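Local coordinates for protein TudS (Uncultured bacterium, PDB 6ZW9) that probably removes sulfur from thiouracil, as a 2-thiouracil desulfurase that carries a [4Fe-4S] cluster with an extra sulfur ligand on one iron, at residues Leu12-Arg17 / Ala39-Pro44. Numbering follows the deposited sequence.
Sequences LGQPVR and ALAFCP. With SF4 (iron/sulfur cluster), chain C; H2S (hydrosulfuric acid), chain E.
Ala-41 turns its methyl toward the 12-17 loop and is met there by two side-chain ends: CD1 of Leu-12 lies 3.6 Å from Ala-41 CB, and the amide nitrogen NE2 of Gln-14 lies 3.4 Å from the same carbon. Gln-14 gets that far because its chain runs extended beyond CG (chi2 -166°), laying the amide beside the methyl without a hydrogen bond across the contact. Further along, Val-16 lies alongside both Cys-43 and the cluster: its CG2 approaches Cys-43 CB at 4.1 Å and cluster sulfide S4 at 3.7 Å. Cys-43 holds SG anti to its backbone N (chi1 171°), which brings the sulfur to FE3 of the [4Fe-4S] cluster at 2.3 Å; the same residue N-caps the helix that follows. The cluster's FE1 binds a sulfur ligand, modelled as H2S, at 2.3 Å, and Arg-17 lies beside it. Bent at chi2 and chi3, Arg-17 passes CD 3.8 Å from that H2S sulfur and sets its guanidinium edge-on to cluster sulfide S3, 3.6 Å from NH1. This is consistent with a desulfurase active site whose sulfur-accepting iron is FE1. Strand 39-42, at one margin of the parallel sheet, pairs with strand 5-8; Phe-42 packs on helix 73-90, while Leu-12 and Ala-39 both touch Val-7 and reach helix 28-35.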
ATOM      1  N   LEU A  12      -7.340  -2.201   6.757  1.00 12.50           N
ATOM      2  CA  LEU A  12      -7.703  -2.482   8.145  1.00 13.71           C
ATOM      3  C   LEU A  12      -8.901  -1.644   8.640  1.00 14.93           C
ATOM      4  O   LEU A  12      -9.192  -1.677   9.836  1.00 16.17           O
ATOM      5  CB  LEU A  12      -6.514  -2.233   9.055  1.00 14.43           C
ATOM      6  CG  LEU A  12      -5.319  -3.118   8.799  1.00 17.62           C
ATOM      7  CD1 LEU A  12      -4.206  -2.724   9.721  1.00 19.16           C
ATOM      8  CD2 LEU A  12      -5.672  -4.609   9.012  1.00 18.35           C
ATOM      9  N   GLY A  13      -9.584  -0.926   7.740  1.00 13.84           N
ATOM     10  CA  GLY A  13     -10.764  -0.140   8.088  1.00 13.97           C
ATOM     11  C   GLY A  13     -10.489   1.274   8.564  1.00 13.78           C
ATOM     12  O   GLY A  13     -11.417   1.968   8.986  1.00 15.00           O
ATOM     13  N   GLN A  14      -9.228   1.730   8.481  1.00 11.88           N
ATOM     14  CA  GLN A  14      -8.917   3.099   8.885  1.00 10.88           C
ATOM     15  C   GLN A  14      -9.376   4.081   7.808  1.00 10.44           C
ATOM     16  O   GLN A  14      -9.200   3.825   6.613  1.00  9.98           O
ATOM     17  CB  GLN A  14      -7.447   3.250   9.204  1.00 10.99           C
ATOM     18  CG  GLN A  14      -6.978   2.272  10.299  1.00 12.15           C
ATOM     19  CD  GLN A  14      -5.631   2.670  10.840  1.00 15.39           C
ATOM     20  OE1 GLN A  14      -5.234   3.833  10.757  1.00 16.43           O
ATOM     21  NE2 GLN A  14      -4.927   1.746  11.480  1.00 15.16           N
ATOM     22  N   PRO A  15      -9.995   5.203   8.223  1.00 10.64           N
ATOM     23  CA  PRO A  15     -10.549   6.143   7.236  1.00 10.62           C
ATOM     24  C   PRO A  15      -9.512   7.101   6.672  1.00 10.84           C
ATOM     25  O   PRO A  15      -9.676   8.324   6.733  1.00 11.17           O
ATOM     26  CB  PRO A  15     -11.626   6.899   8.035  1.00 11.27           C
ATOM     27  CG  PRO A  15     -11.035   6.955   9.436  1.00 11.53           C
ATOM     28  CD  PRO A  15     -10.303   5.616   9.615  1.00 10.37           C
ATOM     29  N   VAL A  16      -8.450   6.550   6.105  1.00 10.87           N
ATOM     30  CA  VAL A  16      -7.348   7.355   5.588  1.00  9.78           C
ATOM     31  C   VAL A  16      -7.342   7.480   4.059  1.00  9.29           C
ATOM     32  O   VAL A  16      -6.414   8.090   3.523  1.00  8.21           O
ATOM     33  CB  VAL A  16      -6.010   6.752   6.076  1.00 10.24           C
ATOM     34  CG1 VAL A  16      -5.832   6.935   7.574  1.00 11.11           C
ATOM     35  CG2 VAL A  16      -5.898   5.264   5.678  1.00 10.02           C
ATOM     36  N   ARG A  17      -8.329   6.910   3.349  1.00  8.89           N
ATOM     37  CA  ARG A  17      -8.393   7.013   1.891  1.00  8.78           C
ATOM     38  C   ARG A  17      -8.521   8.472   1.462  1.00  9.07           C
ATOM     39  O   ARG A  17      -8.923   9.317   2.272  1.00  9.10           O
ATOM     40  CB  ARG A  17      -9.561   6.175   1.333  1.00 10.68           C
ATOM     41  CG  ARG A  17      -9.268   4.670   1.370  1.00 12.65           C
ATOM     42  CD  ARG A  17      -8.433   4.216   0.168  1.00 15.40           C
ATOM     43  NE  ARG A  17      -9.202   4.265  -1.083  1.00 15.14           N
ATOM     44  CZ  ARG A  17      -8.744   3.860  -2.266  1.00 17.07           C
ATOM     45  NH1 ARG A  17      -7.517   3.362  -2.377  1.00 15.78           N
ATOM     46  NH2 ARG A  17      -9.516   3.935  -3.345  1.00 16.36           N
ATOM     47  N   ALA A  39      -0.033  -7.433  12.204  1.00 15.45           N
ATOM     48  CA  ALA A  39      -0.414  -6.691  10.985  1.00 15.53           C
ATOM     49  C   ALA A  39      -0.218  -5.210  11.278  1.00 15.56           C
ATOM     50  O   ALA A  39      -1.063  -4.619  11.939  1.00 16.54           O
ATOM     51  CB  ALA A  39      -1.869  -6.965  10.625  1.00 15.61           C
ATOM     52  N   LEU A  40       0.922  -4.645  10.881  1.00 14.35           N
ATOM     53  CA  LEU A  40       1.249  -3.255  11.159  1.00 14.24           C
ATOM     54  C   LEU A  40       0.656  -2.320  10.132  1.00 13.21           C
ATOM     55  O   LEU A  40       1.008  -2.366   8.958  1.00 13.08           O
ATOM     56  CB  LEU A  40       2.764  -3.029  11.278  1.00 15.57           C
ATOM     57  CG  LEU A  40       3.489  -3.810  12.389  1.00 19.89           C
ATOM     58  CD1 LEU A  40       4.936  -3.355  12.495  1.00 20.48           C
ATOM     59  CD2 LEU A  40       2.813  -3.604  13.756  1.00 21.65           C
ATOM     60  N   ALA A  41      -0.239  -1.470  10.586  1.00 12.17           N
ATOM     61  CA  ALA A  41      -0.926  -0.525   9.712  1.00 11.96           C
ATOM     62  C   ALA A  41       0.019   0.560   9.220  1.00 10.80           C
ATOM     63  O   ALA A  41       0.792   1.099   9.997  1.00 10.44           O
ATOM     64  CB  ALA A  41      -2.087   0.115  10.471  1.00 12.65           C
ATOM     65  N   PHE A  42      -0.108   0.920   7.940  1.00  9.85           N
ATOM     66  CA  PHE A  42       0.700   2.000   7.387  1.00  9.91           C
ATOM     67  C   PHE A  42       0.000   2.620   6.206  1.00  8.98           C
ATOM     68  O   PHE A  42      -0.498   1.894   5.344  1.00  8.80           O
ATOM     69  CB  PHE A  42       2.091   1.483   6.972  1.00  9.87           C
ATOM     70  CG  PHE A  42       3.035   2.591   6.544  1.00 10.29           C
ATOM     71  CD1 PHE A  42       3.196   2.911   5.199  1.00 11.18           C
ATOM     72  CD2 PHE A  42       3.695   3.361   7.485  1.00 12.03           C
ATOM     73  CE1 PHE A  42       4.011   3.968   4.805  1.00 11.67           C
ATOM     74  CE2 PHE A  42       4.532   4.419   7.086  1.00 12.81           C
ATOM     75  CZ  PHE A  42       4.696   4.693   5.747  1.00 12.08           C
ATOM     76  N   CYS A  43      -0.009   3.958   6.138  1.00  8.40           N
ATOM     77  CA  CYS A  43      -0.573   4.648   4.976  1.00  8.06           C
ATOM     78  C   CYS A  43       0.528   5.556   4.441  1.00  7.97           C
ATOM     79  O   CYS A  43       0.874   6.550   5.072  1.00  7.67           O
ATOM     80  CB  CYS A  43      -1.825   5.456   5.308  1.00  8.33           C
ATOM     81  SG  CYS A  43      -2.360   6.509   3.931  1.00  9.64           S
ATOM     82  N   PRO A  44       1.103   5.205   3.294  1.00  8.01           N
ATOM     83  CA  PRO A  44       2.177   6.034   2.726  1.00  7.72           C
ATOM     84  C   PRO A  44       1.815   7.502   2.476  1.00  7.62           C
ATOM     85  O   PRO A  44       2.657   8.372   2.682  1.00  8.61           O
ATOM     86  CB  PRO A  44       2.474   5.324   1.386  1.00  8.66           C
ATOM     87  CG  PRO A  44       2.059   3.875   1.635  1.00 10.08           C
ATOM     88  CD  PRO A  44       0.816   4.016   2.453  1.00  8.29           C
TER
HETATM   89 FE1  SF4 C 301      -4.356   5.160  -0.100  0.80  6.91          FE
HETATM   90 FE2  SF4 C 301      -4.860   3.002   1.563  0.80  5.51          FE
HETATM   91 FE3  SF4 C 301      -3.133   5.027   2.381  0.80  5.72          FE
HETATM   92 FE4  SF4 C 301      -2.381   3.250   0.384  0.80  6.42          FE
HETATM   93  S1  SF4 C 301      -2.827   2.782   2.627  0.80  6.54           S
HETATM   94  S2  SF4 C 301      -2.090   5.534   0.362  0.80  6.50           S
HETATM   95  S3  SF4 C 301      -4.401   2.946  -0.717  0.80  7.21           S
HETATM   96  S4  SF4 C 301      -5.404   5.201   1.982  0.80  7.13           S
HETATM   97  S   H2S E 303      -5.810   6.693  -1.071  0.80 10.69           S